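Local structure of ADP-ribosylating toxin CARDS (Mycoplasma pneumoniae, 4TLV) at residues T338-Q343 with K349-V354; F376-E381 with N388-N393; T313-D318 with I323-L328; P276-G281 with T287-A292. The protein transfers the ADP-ribosyl group from NAD+ to multiple target proteins, causes vacuolation of mammalian cells and disrupts respiratory epithelium. All blocks are in the same frame, centred on the assembly; numbering follows the deposited sequence.

How the interactions relate
All four contacts belong to the D2 beta-trefoil domain, separate from the N-terminal mART domain. They follow one another along the chain in the order 4, 3, 1, 2. Interactions 1, 3 and 4 are beta hairpins, whereas interaction 2 is a steep crossing of two strands. Interactions 2 and 4 have the closest centres, about 12 Å apart, and meet where W392 CZ2 lies 3.4 Å from F288 CZ. F315 ties interaction 3 to interaction 4, its CZ 3.8 Å from A292 CB. L352 of interaction 1 reaches both hairpins, with CD1 3.9 Å from L325 CD1 and 3.8 Å from A292 CB. Interactions 1 and 2 touch through A339 and S380.

Interaction 1: T338-Q343 with K349-V354; sequences TAFTTQ and KVHLSV
K349 pairs with F340 in a hydrogen-bonded antiparallel pair, K349 N to F340 O at 2.9 Å and F340 N to K349 O at 3.0 Å. Its CB also meets T342 CG2 (3.8 Å), the two side chains crossing at about a right angle; the T342 hydroxyl is engaged by Q347 O. V350 faces A339 in the following non-hydrogen-bonded pair, and its CA-H points at T338 O. H351 closes a second hydrogen-bonded pair with T338, and its CB packs against F340 CD2 (3.6 Å). Beyond L352, which turns from T338-Q343 toward L335 and L337 of the same hairpin, S353 holds OG between its backbone N and carbonyl carbon (chi1 69°). There it is 2.7 Å from T338 OG1, a hydroxyl-hydroxyl hydrogen bond, while S353 CB lies at the edge of the F340 ring. T338 OG1 also bonds S336 O. The hydroxyl bond thus carries the cross-strand bonding of this trefoil hairpin past the segments' last backbone pair, beside an F340 ring with T338 CG2 over one face.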
loop_
_atom_site.group_PDB
_atom_site.type_symbol
_atom_site.label_atom_id
_atom_site.label_comp_id
_atom_site.label_asym_id
_atom_site.label_seq_id
_atom_site.Cartn_x
_atom_site.Cartn_y
_atom_site.Cartn_z
ATOM N N THR A 338 9.062 -9.802 -7.397
ATOM C CA THR A 338 9.885 -8.706 -6.925
ATOM C C THR A 338 11.001 -8.470 -7.946
ATOM O O THR A 338 11.659 -9.418 -8.375
ATOM C CB THR A 338 10.481 -9.053 -5.540
ATOM O OG1 THR A 338 9.424 -9.430 -4.641
ATOM C CG2 THR A 338 11.252 -7.885 -4.959
ATOM N N ALA A 339 11.181 -7.218 -8.355
ATOM C CA ALA A 339 12.228 -6.859 -9.304
ATOM C C ALA A 339 13.525 -6.555 -8.552
ATOM O O ALA A 339 13.614 -5.556 -7.840
ATOM C CB ALA A 339 11.804 -5.655 -10.124
ATOM N N PHE A 340 14.513 -7.436 -8.700
ATOM C CA PHE A 340 15.802 -7.298 -8.018
ATOM C C PHE A 340 16.891 -6.817 -8.971
ATOM O O PHE A 340 16.908 -7.178 -10.144
ATOM C CB PHE A 340 16.234 -8.640 -7.431
ATOM C CG PHE A 340 15.491 -9.036 -6.196
ATOM C CD1 PHE A 340 15.826 -8.482 -4.963
ATOM C CD2 PHE A 340 14.477 -9.977 -6.254
ATOM C CE1 PHE A 340 15.141 -8.853 -3.815
ATOM C CE2 PHE A 340 13.798 -10.363 -5.100
ATOM C CZ PHE A 340 14.128 -9.799 -3.886
ATOM N N THR A 341 17.807 -6.007 -8.462
ATOM C CA THR A 341 18.930 -5.535 -9.263
ATOM C C THR A 341 19.902 -6.674 -9.550
ATOM O O THR A 341 20.011 -7.631 -8.776
ATOM C CB THR A 341 19.712 -4.458 -8.521
ATOM O OG1 THR A 341 20.150 -4.993 -7.264
ATOM C CG2 THR A 341 18.839 -3.240 -8.277
ATOM N N THR A 342 20.610 -6.571 -10.667
ATOM C CA THR A 342 21.610 -7.573 -11.011
ATOM C C THR A 342 22.959 -6.875 -11.126
ATOM O O THR A 342 23.159 -5.820 -10.531
ATOM C CB THR A 342 21.268 -8.302 -12.326
ATOM O OG1 THR A 342 21.398 -7.398 -13.430
ATOM C CG2 THR A 342 19.843 -8.852 -12.282
ATOM N N GLN A 343 23.882 -7.455 -11.883
ATOM C CA GLN A 343 25.148 -6.781 -12.137
ATOM C C GLN A 343 25.137 -6.071 -13.487
ATOM O O GLN A 343 26.120 -5.441 -13.858
ATOM C CB GLN A 343 26.320 -7.764 -12.072
ATOM C CG GLN A 343 26.231 -8.925 -13.052
ATOM C CD GLN A 343 25.437 -10.092 -12.493
ATOM O OE1 GLN A 343 24.572 -9.916 -11.634
ATOM N NE2 GLN A 343 25.729 -11.296 -12.981
ATOM N N LYS A 349 16.103 -8.735 -12.412
ATOM C CA LYS A 349 15.647 -10.114 -12.478
ATOM C C LYS A 349 14.486 -10.338 -11.508
ATOM O O LYS A 349 14.531 -9.900 -10.362
ATOM C CB LYS A 349 16.790 -11.064 -12.141
ATOM C CG LYS A 349 16.345 -12.452 -11.748
ATOM C CD LYS A 349 16.398 -13.407 -12.920
ATOM C CE LYS A 349 17.352 -14.555 -12.634
ATOM N NZ LYS A 349 16.818 -15.514 -11.619
ATOM N N VAL A 350 13.448 -11.017 -11.972
ATOM C CA VAL A 350 12.280 -11.243 -11.127
ATOM C C VAL A 350 12.435 -12.504 -10.267
ATOM O O VAL A 350 12.882 -13.544 -10.746
ATOM C CB VAL A 350 11.005 -11.319 -11.967
ATOM C CG1 VAL A 350 9.780 -11.423 -11.072
ATOM C CG2 VAL A 350 10.910 -10.095 -12.873
ATOM N N HIS A 351 12.036 -12.401 -8.999
ATOM C CA HIS A 351 12.217 -13.467 -8.017
ATOM C C HIS A 351 11.137 -13.228 -6.961
ATOM O O HIS A 351 10.635 -12.120 -6.842
ATOM C CB HIS A 351 13.606 -13.306 -7.384
ATOM C CG HIS A 351 14.129 -14.530 -6.703
ATOM N ND1 HIS A 351 14.478 -15.743 -7.191
ATOM C CD2 HIS A 351 14.391 -14.574 -5.349
ATOM C CE1 HIS A 351 14.910 -16.503 -6.127
ATOM N NE2 HIS A 351 14.856 -15.770 -5.028
ATOM N N LEU A 352 10.788 -14.239 -6.175
ATOM C CA LEU A 352 9.761 -14.034 -5.154
ATOM C C LEU A 352 10.354 -13.405 -3.904
ATOM O O LEU A 352 11.529 -13.612 -3.595
ATOM C CB LEU A 352 9.080 -15.358 -4.784
ATOM C CG LEU A 352 8.262 -16.074 -5.863
ATOM C CD1 LEU A 352 7.653 -17.350 -5.267
ATOM C CD2 LEU A 352 7.173 -15.156 -6.407
ATOM N N SER A 353 9.548 -12.616 -3.200
ATOM C CA SER A 353 9.853 -12.269 -1.817
ATOM C C SER A 353 8.564 -12.058 -1.027
ATOM O O SER A 353 7.473 -12.043 -1.596
ATOM C CB SER A 353 10.784 -11.054 -1.709
ATOM O OG SER A 353 10.127 -9.884 -2.108
ATOM N N VAL A 354 8.688 -11.928 0.287
ATOM C CA VAL A 354 7.520 -11.773 1.155
ATOM C C VAL A 354 6.705 -10.538 0.735
ATOM O O VAL A 354 7.246 -9.436 0.631
ATOM C CB VAL A 354 7.945 -11.674 2.631
ATOM C CG1 VAL A 354 6.756 -11.306 3.543
ATOM C CG2 VAL A 354 8.542 -12.999 3.083
#

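Interaction 2: F376-E381 with N388-N393; sequences FRVSSE and NGLFWN
With chi1 at 71°, CG of N388 stands between the backbone N and the carbonyl carbon, which brings its amide up against S379 and S380, while S379 OG stands beside its own backbone N, facing the N388 carbonyl. The amide oxygen then accepts S380 N on a lone pair, in the carbonyl plane, with N388 OD1 2.8 Å from S380 N. N388 ND2 gives only a weak bond to S380 O; it also donates to T386 O, and a water linking ND2 and S380 O closes the same corner. S379 OG donates to N388 O over 2.6 Å, tilted 34° from the carbonyl plane, and accepts from a second water that in turn accepts N388 N. These direct bonds, each using the N388 amide or the S379 hydroxyl, join two strands of the D2 beta-trefoil that cross at 105° without a regular pairing register. At the crossing, G389 CA lies 3.2 Å from V378 O in a CA-H...O contact. A further water takes both V378 N and L390 N, bridging the backbones. On the apolar side, L390 CD1 rests against V378 CB (3.6 Å), the side chains crossing obliquely; W364 and I420 also touch V378, while L403 backs L390. The aliphatic part of R377 passes N388 O, CD at 3.5 Å, and its NE forms a salt bridge with E417.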
loop_
_atom_site.group_PDB
_atom_site.type_symbol
_atom_site.label_atom_id
_atom_site.label_comp_id
_atom_site.label_asym_id
_atom_site.label_seq_id
_atom_site.Cartn_x
_atom_site.Cartn_y
_atom_site.Cartn_z
ATOM N N PHE A 376 -1.007 -6.567 -22.904
ATOM C CA PHE A 376 -0.652 -5.683 -21.802
ATOM C C PHE A 376 0.838 -5.701 -21.488
ATOM O O PHE A 376 1.420 -6.753 -21.251
ATOM C CB PHE A 376 -1.462 -6.080 -20.557
ATOM C CG PHE A 376 -2.940 -5.841 -20.695
ATOM C CD1 PHE A 376 -3.731 -6.706 -21.431
ATOM C CD2 PHE A 376 -3.541 -4.758 -20.070
ATOM C CE1 PHE A 376 -5.107 -6.483 -21.562
ATOM C CE2 PHE A 376 -4.902 -4.533 -20.199
ATOM C CZ PHE A 376 -5.682 -5.391 -20.945
ATOM N N ARG A 377 1.436 -4.517 -21.479
ATOM C CA ARG A 377 2.810 -4.348 -21.052
ATOM C C ARG A 377 2.835 -4.304 -19.534
ATOM O O ARG A 377 2.002 -3.660 -18.904
ATOM C CB ARG A 377 3.384 -3.061 -21.633
ATOM C CG ARG A 377 4.708 -2.581 -20.985
ATOM C CD ARG A 377 5.267 -1.387 -21.785
ATOM N NE ARG A 377 5.706 -1.804 -23.120
ATOM C CZ ARG A 377 5.660 -1.044 -24.216
ATOM N NH1 ARG A 377 5.179 0.195 -24.173
ATOM N NH2 ARG A 377 6.103 -1.528 -25.362
ATOM N N VAL A 378 3.784 -5.012 -18.947
ATOM C CA VAL A 378 3.889 -5.070 -17.488
ATOM C C VAL A 378 5.162 -4.340 -17.093
ATOM O O VAL A 378 6.254 -4.747 -17.495
ATOM C CB VAL A 378 3.931 -6.530 -17.019
ATOM C CG1 VAL A 378 4.132 -6.622 -15.489
ATOM C CG2 VAL A 378 2.637 -7.235 -17.431
ATOM N N SER A 379 5.022 -3.261 -16.325
ATOM C CA SER A 379 6.153 -2.386 -16.021
ATOM C C SER A 379 6.427 -2.350 -14.528
ATOM O O SER A 379 5.502 -2.406 -13.720
ATOM C CB SER A 379 5.871 -0.958 -16.519
ATOM O OG SER A 379 5.643 -0.951 -17.914
ATOM N N SER A 380 7.693 -2.230 -14.161
ATOM C CA SER A 380 8.055 -2.098 -12.744
ATOM C C SER A 380 8.075 -0.643 -12.254
ATOM O O SER A 380 8.663 0.230 -12.908
ATOM C CB SER A 380 9.423 -2.718 -12.497
ATOM O OG SER A 380 9.835 -2.477 -11.165
ATOM N N GLU A 381 7.454 -0.378 -11.101
ATOM C CA GLU A 381 7.515 0.953 -10.501
ATOM C C GLU A 381 8.931 1.288 -10.038
ATOM O O GLU A 381 9.244 2.445 -9.791
ATOM C CB GLU A 381 6.543 1.104 -9.318
ATOM C CG GLU A 381 5.069 1.028 -9.693
ATOM C CD GLU A 381 4.575 2.265 -10.440
ATOM O OE1 GLU A 381 5.365 3.216 -10.665
ATOM O OE2 GLU A 381 3.380 2.286 -10.792
ATOM N N ASN A 388 9.408 0.814 -19.453
ATOM C CA ASN A 388 10.036 -0.477 -19.242
ATOM C C ASN A 388 9.011 -1.608 -19.323
ATOM O O ASN A 388 7.792 -1.366 -19.335
ATOM C CB ASN A 388 10.759 -0.492 -17.893
ATOM C CG ASN A 388 9.793 -0.500 -16.706
ATOM O OD1 ASN A 388 9.439 -1.558 -16.207
ATOM N ND2 ASN A 388 9.388 0.681 -16.245
ATOM N N GLY A 389 9.503 -2.836 -19.414
ATOM C CA GLY A 389 8.634 -3.993 -19.558
ATOM C C GLY A 389 9.310 -5.293 -19.165
ATOM O O GLY A 389 10.497 -5.320 -18.809
ATOM N N LEU A 390 8.559 -6.382 -19.241
ATOM C CA LEU A 390 9.101 -7.700 -18.949
ATOM C C LEU A 390 9.806 -8.250 -20.187
ATOM O O LEU A 390 9.363 -8.010 -21.312
ATOM C CB LEU A 390 7.984 -8.660 -18.536
ATOM C CG LEU A 390 7.257 -8.399 -17.211
ATOM C CD1 LEU A 390 6.113 -9.424 -17.053
ATOM C CD2 LEU A 390 8.236 -8.483 -16.034
ATOM N N PHE A 391 10.884 -8.996 -19.970
ATOM C CA PHE A 391 11.685 -9.554 -21.067
ATOM C C PHE A 391 12.129 -10.987 -20.762
ATOM O O PHE A 391 12.248 -11.377 -19.600
ATOM C CB PHE A 391 12.934 -8.692 -21.309
ATOM C CG PHE A 391 12.666 -7.398 -22.012
ATOM C CD1 PHE A 391 12.177 -6.295 -21.314
ATOM C CD2 PHE A 391 12.923 -7.268 -23.375
ATOM C CE1 PHE A 391 11.928 -5.095 -21.967
ATOM C CE2 PHE A 391 12.674 -6.064 -24.040
ATOM C CZ PHE A 391 12.181 -4.975 -23.339
ATOM N N TRP A 392 12.371 -11.772 -21.809
ATOM C CA TRP A 392 13.093 -13.034 -21.655
ATOM C C TRP A 392 14.233 -13.073 -22.669
ATOM O O TRP A 392 14.239 -12.314 -23.636
ATOM C CB TRP A 392 12.184 -14.251 -21.829
ATOM C CG TRP A 392 11.809 -14.556 -23.259
ATOM C CD1 TRP A 392 11.116 -13.755 -24.112
ATOM C CD2 TRP A 392 12.108 -15.756 -23.990
ATOM N NE1 TRP A 392 10.957 -14.378 -25.327
ATOM C CE2 TRP A 392 11.565 -15.604 -25.281
ATOM C CE3 TRP A 392 12.790 -16.936 -23.679
ATOM C CZ2 TRP A 392 11.672 -16.593 -26.262
ATOM C CZ3 TRP A 392 12.891 -17.923 -24.655
ATOM C CH2 TRP A 392 12.337 -17.741 -25.931
ATOM N N ASN A 393 15.197 -13.949 -22.420
ATOM C CA ASN A 393 16.313 -14.143 -23.331
ATOM C C ASN A 393 15.959 -15.199 -24.367
ATOM O O ASN A 393 15.886 -16.389 -24.052
ATOM C CB ASN A 393 17.557 -14.560 -22.549
ATOM C CG ASN A 393 18.786 -14.650 -23.427
ATOM O OD1 ASN A 393 18.713 -15.094 -24.577
ATOM N ND2 ASN A 393 19.926 -14.225 -22.893
HETATM O O HOH W 1 5.910 -5.950 -20.885
HETATM O O HOH W 2 6.650 1.633 -18.921
HETATM O O HOH W 3 7.725 2.410 -14.016
#

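Interaction 3: T313-D318 with I323-L328; sequences TIFFWD and ICLKDL
C324 lays its CB over one face of the F316 ring, 3.9 Å from the ring centroid, and its sulfur adds an oblique sulfur-aromatic contact. The ring reaches across to C324 because F316 chi1 (61°) puts CG between the backbone N and carbonyl carbon. The neighbouring residues F315 and L325 lie side by side on the other side of the sheet, where L325 CD2 sits over the F315 ring, 3.5 Å from F315 CE2. Further along that side, I323 CG1 meets W317 CD1 at 3.9 Å. Backbone bonds hold this two-stranded hairpin of the D2 beta-trefoil together: C324 N to F316 O at 2.8 Å, F316 N to C324 O at 2.9 Å, and K326 N to I314 O at 3.0 Å. Alongside the last of these, I314 CG2 packs on K326 CB. Farther out, K326 NZ is in a salt bridge with D274, and D318 OD2, beside C324 SG, pairs with R322. L337 packs on both F315 and I323, while W364 and M366 cover I323.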
loop_
_atom_site.group_PDB
_atom_site.type_symbol
_atom_site.label_atom_id
_atom_site.label_comp_id
_atom_site.label_asym_id
_atom_site.label_seq_id
_atom_site.Cartn_x
_atom_site.Cartn_y
_atom_site.Cartn_z
ATOM N N THR A 313 1.069 -21.842 -10.144
ATOM C CA THR A 313 0.684 -21.299 -11.436
ATOM C C THR A 313 -0.367 -20.200 -11.342
ATOM O O THR A 313 -0.640 -19.536 -12.333
ATOM C CB THR A 313 0.120 -22.407 -12.353
ATOM O OG1 THR A 313 -1.124 -22.884 -11.821
ATOM C CG2 THR A 313 1.089 -23.586 -12.467
ATOM N N ILE A 314 -0.978 -20.027 -10.174
ATOM C CA ILE A 314 -2.049 -19.038 -10.051
ATOM C C ILE A 314 -1.557 -17.755 -9.383
ATOM O O ILE A 314 -1.016 -17.787 -8.279
ATOM C CB ILE A 314 -3.264 -19.585 -9.266
ATOM C CG1 ILE A 314 -3.798 -20.883 -9.909
ATOM C CG2 ILE A 314 -4.342 -18.482 -9.102
ATOM C CD1 ILE A 314 -4.200 -20.763 -11.417
ATOM N N PHE A 315 -1.769 -16.629 -10.062
ATOM C CA PHE A 315 -1.338 -15.326 -9.568
ATOM C C PHE A 315 -2.495 -14.340 -9.594
ATOM O O PHE A 315 -3.475 -14.541 -10.310
ATOM C CB PHE A 315 -0.191 -14.753 -10.414
ATOM C CG PHE A 315 1.051 -15.617 -10.421
ATOM C CD1 PHE A 315 1.135 -16.711 -11.271
ATOM C CD2 PHE A 315 2.115 -15.341 -9.581
ATOM C CE1 PHE A 315 2.259 -17.521 -11.289
ATOM C CE2 PHE A 315 3.254 -16.150 -9.587
ATOM C CZ PHE A 315 3.320 -17.246 -10.448
ATOM N N PHE A 316 -2.375 -13.278 -8.802
ATOM C CA PHE A 316 -3.297 -12.159 -8.903
ATOM C C PHE A 316 -2.550 -10.852 -8.719
ATOM O O PHE A 316 -1.486 -10.814 -8.097
ATOM C CB PHE A 316 -4.461 -12.294 -7.903
ATOM C CG PHE A 316 -4.037 -12.320 -6.457
ATOM C CD1 PHE A 316 -3.854 -11.131 -5.758
ATOM C CD2 PHE A 316 -3.895 -13.523 -5.778
ATOM C CE1 PHE A 316 -3.487 -11.146 -4.411
ATOM C CE2 PHE A 316 -3.536 -13.548 -4.426
ATOM C CZ PHE A 316 -3.320 -12.351 -3.750
ATOM N N TRP A 317 -3.112 -9.783 -9.271
ATOM C CA TRP A 317 -2.537 -8.457 -9.172
ATOM C C TRP A 317 -3.452 -7.708 -8.203
ATOM O O TRP A 317 -4.659 -7.626 -8.441
ATOM C CB TRP A 317 -2.548 -7.812 -10.560
ATOM C CG TRP A 317 -1.886 -6.453 -10.671
ATOM C CD1 TRP A 317 -0.771 -6.017 -10.015
ATOM C CD2 TRP A 317 -2.299 -5.386 -11.520
ATOM N NE1 TRP A 317 -0.481 -4.714 -10.385
ATOM C CE2 TRP A 317 -1.398 -4.315 -11.321
ATOM C CE3 TRP A 317 -3.350 -5.226 -12.435
ATOM C CZ2 TRP A 317 -1.533 -3.095 -11.985
ATOM C CZ3 TRP A 317 -3.471 -4.027 -13.104
ATOM C CH2 TRP A 317 -2.568 -2.971 -12.872
ATOM N N ASP A 318 -2.892 -7.190 -7.112
ATOM C CA ASP A 318 -3.710 -6.544 -6.071
ATOM C C ASP A 318 -3.631 -5.008 -6.076
ATOM O O ASP A 318 -2.924 -4.415 -6.882
ATOM C CB ASP A 318 -3.402 -7.123 -4.670
ATOM C CG ASP A 318 -2.045 -6.664 -4.107
ATOM O OD1 ASP A 318 -1.482 -5.642 -4.554
ATOM O OD2 ASP A 318 -1.546 -7.335 -3.182
ATOM N N ILE A 323 1.979 -8.474 -7.714
ATOM C CA ILE A 323 1.543 -9.716 -8.343
ATOM C C ILE A 323 1.886 -10.848 -7.380
ATOM O O ILE A 323 3.065 -11.149 -7.169
ATOM C CB ILE A 323 2.268 -9.931 -9.698
ATOM C CG1 ILE A 323 1.981 -8.759 -10.635
ATOM C CG2 ILE A 323 1.847 -11.258 -10.325
ATOM C CD1 ILE A 323 2.951 -8.667 -11.831
ATOM N N CYS A 324 0.867 -11.455 -6.772
ATOM C CA CYS A 324 1.073 -12.422 -5.699
ATOM C C CYS A 324 0.706 -13.832 -6.131
ATOM O O CYS A 324 -0.241 -14.018 -6.905
ATOM C CB CYS A 324 0.194 -12.092 -4.491
ATOM S SG CYS A 324 0.292 -10.420 -3.858
ATOM N N LEU A 325 1.432 -14.821 -5.601
ATOM C CA LEU A 325 1.041 -16.225 -5.718
ATOM C C LEU A 325 -0.210 -16.424 -4.885
ATOM O O LEU A 325 -0.327 -15.853 -3.804
ATOM C CB LEU A 325 2.115 -17.146 -5.150
ATOM C CG LEU A 325 3.094 -17.836 -6.084
ATOM C CD1 LEU A 325 3.985 -18.810 -5.280
ATOM C CD2 LEU A 325 2.359 -18.565 -7.212
ATOM N N LYS A 326 -1.133 -17.248 -5.370
ATOM C CA LYS A 326 -2.398 -17.456 -4.681
ATOM C C LYS A 326 -2.237 -17.982 -3.257
ATOM O O LYS A 326 -2.849 -17.447 -2.337
ATOM C CB LYS A 326 -3.307 -18.413 -5.470
ATOM C CG LYS A 326 -4.577 -18.832 -4.721
ATOM C CD LYS A 326 -5.336 -19.904 -5.517
ATOM C CE LYS A 326 -6.486 -20.493 -4.729
ATOM N NZ LYS A 326 -7.469 -19.448 -4.367
ATOM N N ASP A 327 -1.447 -19.033 -3.070
ATOM C CA ASP A 327 -1.442 -19.722 -1.771
ATOM C C ASP A 327 -0.369 -19.205 -0.810
ATOM O O ASP A 327 0.738 -18.842 -1.216
ATOM C CB ASP A 327 -1.272 -21.237 -1.933
ATOM C CG ASP A 327 -2.447 -21.881 -2.656
ATOM O OD1 ASP A 327 -3.593 -21.749 -2.179
ATOM O OD2 ASP A 327 -2.212 -22.509 -3.706
ATOM N N LEU A 328 -0.709 -19.202 0.472
ATOM C CA LEU A 328 0.265 -18.934 1.532
ATOM C C LEU A 328 1.200 -20.116 1.719
ATOM O O LEU A 328 0.825 -21.262 1.457
ATOM C CB LEU A 328 -0.475 -18.685 2.852
ATOM C CG LEU A 328 -1.468 -17.522 2.815
ATOM C CD1 LEU A 328 -2.131 -17.339 4.187
ATOM C CD2 LEU A 328 -0.752 -16.222 2.402
#

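Interaction 4: P276-G281 with T287-A292; sequences PVYLRG and TFMLQA
V277 and L290 sit at the open end of a beta hairpin of the D2 beta-trefoil, formed by strands 278-281 and 287-293. Backbone hydrogen bonds join the strands: L279 and F288 exchange a pair, F288 N to L279 O at 2.7 Å and L279 N to F288 O at 2.8 Å, and L290 N reaches V277 O over 2.9 Å. A water continues the line beyond, accepting from V277 N and donating to L290 O.

Apolar packing occupies both sides of the sheet. On one, V277 CB meets L290 CB at 3.9 Å, and L279 CD1 also reaches L290 CB (4.1 Å); L418 and I420 back L279, while F315 packs on both V277 and L290. On the other, Y278 and M289 lie side by side. M289 CG is over the tyrosine face, 3.4 Å from Y278 CE2, and its sulfur makes an oblique Met-aromatic contact.

The polar side-chain contact belongs to R280 and T287. With T287 chi1 at -58°, OG1 stands beside its backbone N and meets the guanidinium edge. That single oxygen, in the guanidinium plane, is gripped side-on by R280 NE at 2.8 Å and R280 NH2 at 3.2 Å.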
loop_
_atom_site.group_PDB
_atom_site.type_symbol
_atom_site.label_atom_id
_atom_site.label_comp_id
_atom_site.label_asym_id
_atom_site.label_seq_id
_atom_site.Cartn_x
_atom_site.Cartn_y
_atom_site.Cartn_z
ATOM N N PRO A 276 -4.340 -18.356 -14.201
ATOM C CA PRO A 276 -2.935 -18.486 -14.603
ATOM C C PRO A 276 -2.568 -17.292 -15.485
ATOM O O PRO A 276 -3.455 -16.544 -15.904
ATOM C CB PRO A 276 -2.933 -19.777 -15.429
ATOM C CG PRO A 276 -4.324 -19.834 -15.998
ATOM C CD PRO A 276 -5.184 -19.389 -14.833
ATOM N N VAL A 277 -1.280 -17.114 -15.765
ATOM C CA VAL A 277 -0.811 -15.950 -16.497
ATOM C C VAL A 277 0.012 -16.382 -17.708
ATOM O O VAL A 277 0.999 -17.116 -17.571
ATOM C CB VAL A 277 0.063 -15.042 -15.602
ATOM C CG1 VAL A 277 0.529 -13.819 -16.387
ATOM C CG2 VAL A 277 -0.732 -14.624 -14.331
ATOM N N TYR A 278 -0.406 -15.909 -18.879
ATOM C CA TYR A 278 0.243 -16.224 -20.156
ATOM C C TYR A 278 0.857 -14.992 -20.794
ATOM O O TYR A 278 0.200 -13.968 -20.930
ATOM C CB TYR A 278 -0.783 -16.789 -21.138
ATOM C CG TYR A 278 -1.279 -18.172 -20.807
ATOM C CD1 TYR A 278 -2.212 -18.376 -19.804
ATOM C CD2 TYR A 278 -0.827 -19.270 -21.519
ATOM C CE1 TYR A 278 -2.675 -19.640 -19.510
ATOM C CE2 TYR A 278 -1.285 -20.545 -21.242
ATOM C CZ TYR A 278 -2.204 -20.725 -20.232
ATOM O OH TYR A 278 -2.654 -21.986 -19.956
ATOM N N LEU A 279 2.117 -15.108 -21.204
ATOM C CA LEU A 279 2.820 -14.019 -21.857
ATOM C C LEU A 279 3.294 -14.441 -23.246
ATOM O O LEU A 279 3.548 -15.619 -23.493
ATOM C CB LEU A 279 4.012 -13.576 -21.006
ATOM C CG LEU A 279 3.606 -13.140 -19.598
ATOM C CD1 LEU A 279 4.192 -14.094 -18.589
ATOM C CD2 LEU A 279 4.014 -11.708 -19.307
ATOM N N ARG A 280 3.417 -13.472 -24.141
ATOM C CA ARG A 280 3.867 -13.734 -25.504
ATOM C C ARG A 280 5.014 -12.794 -25.869
ATOM O O ARG A 280 4.977 -11.597 -25.567
ATOM C CB ARG A 280 2.697 -13.601 -26.488
ATOM C CG ARG A 280 3.018 -13.990 -27.930
ATOM C CD ARG A 280 1.732 -14.184 -28.734
ATOM N NE ARG A 280 0.997 -15.359 -28.277
ATOM C CZ ARG A 280 -0.285 -15.602 -28.538
ATOM N NH1 ARG A 280 -0.997 -14.739 -29.259
ATOM N NH2 ARG A 280 -0.850 -16.708 -28.074
ATOM N N GLY A 281 6.053 -13.360 -26.476
ATOM C CA GLY A 281 7.192 -12.582 -26.925
ATOM C C GLY A 281 6.785 -11.816 -28.159
ATOM O O GLY A 281 6.131 -12.364 -29.039
ATOM N N THR A 287 4.823 -18.290 -26.752
ATOM C CA THR A 287 3.923 -18.086 -25.621
ATOM C C THR A 287 4.396 -18.862 -24.407
ATOM O O THR A 287 4.833 -20.010 -24.524
ATOM C CB THR A 287 2.477 -18.486 -25.986
ATOM O OG1 THR A 287 2.054 -17.707 -27.115
ATOM C CG2 THR A 287 1.515 -18.237 -24.807
ATOM N N PHE A 288 4.307 -18.228 -23.242
ATOM C CA PHE A 288 4.788 -18.821 -22.005
ATOM C C PHE A 288 3.778 -18.684 -20.885
ATOM O O PHE A 288 2.999 -17.734 -20.845
ATOM C CB PHE A 288 6.059 -18.123 -21.525
ATOM C CG PHE A 288 7.192 -18.142 -22.518
ATOM C CD1 PHE A 288 7.307 -17.149 -23.473
ATOM C CD2 PHE A 288 8.144 -19.143 -22.482
ATOM C CE1 PHE A 288 8.352 -17.156 -24.388
ATOM C CE2 PHE A 288 9.195 -19.155 -23.394
ATOM C CZ PHE A 288 9.297 -18.154 -24.346
ATOM N N MET A 289 3.844 -19.617 -19.950
ATOM C CA MET A 289 3.106 -19.505 -18.710
ATOM C C MET A 289 4.064 -19.065 -17.613
ATOM O O MET A 289 5.154 -19.628 -17.454
ATOM C CB MET A 289 2.492 -20.841 -18.330
ATOM C CG MET A 289 1.373 -21.283 -19.256
ATOM S SD MET A 289 0.862 -22.954 -18.856
ATOM C CE MET A 289 2.224 -23.925 -19.474
ATOM N N LEU A 290 3.638 -18.061 -16.857
ATOM C CA LEU A 290 4.355 -17.623 -15.676
ATOM C C LEU A 290 4.201 -18.669 -14.578
ATOM O O LEU A 290 3.086 -19.138 -14.325
ATOM C CB LEU A 290 3.765 -16.300 -15.198
ATOM C CG LEU A 290 4.459 -15.638 -14.016
ATOM C CD1 LEU A 290 5.880 -15.196 -14.425
ATOM C CD2 LEU A 290 3.628 -14.448 -13.551
ATOM N N GLN A 291 5.305 -19.038 -13.927
ATOM C CA GLN A 291 5.235 -19.986 -12.820
ATOM C C GLN A 291 6.220 -19.593 -11.722
ATOM O O GLN A 291 7.157 -18.846 -11.971
ATOM C CB GLN A 291 5.518 -21.414 -13.320
ATOM C CG GLN A 291 4.447 -21.928 -14.266
ATOM C CD GLN A 291 4.678 -23.328 -14.722
ATOM O OE1 GLN A 291 5.673 -23.948 -14.368
ATOM N NE2 GLN A 291 3.749 -23.849 -15.523
ATOM N N ALA A 292 6.007 -20.081 -10.503
ATOM C CA ALA A 292 6.915 -19.733 -9.405
ATOM C C ALA A 292 6.965 -20.821 -8.344
ATOM O O ALA A 292 6.028 -21.600 -8.191
ATOM C CB ALA A 292 6.546 -18.358 -8.784
HETATM O O HOH W 4 0.443 -19.187 -14.761
#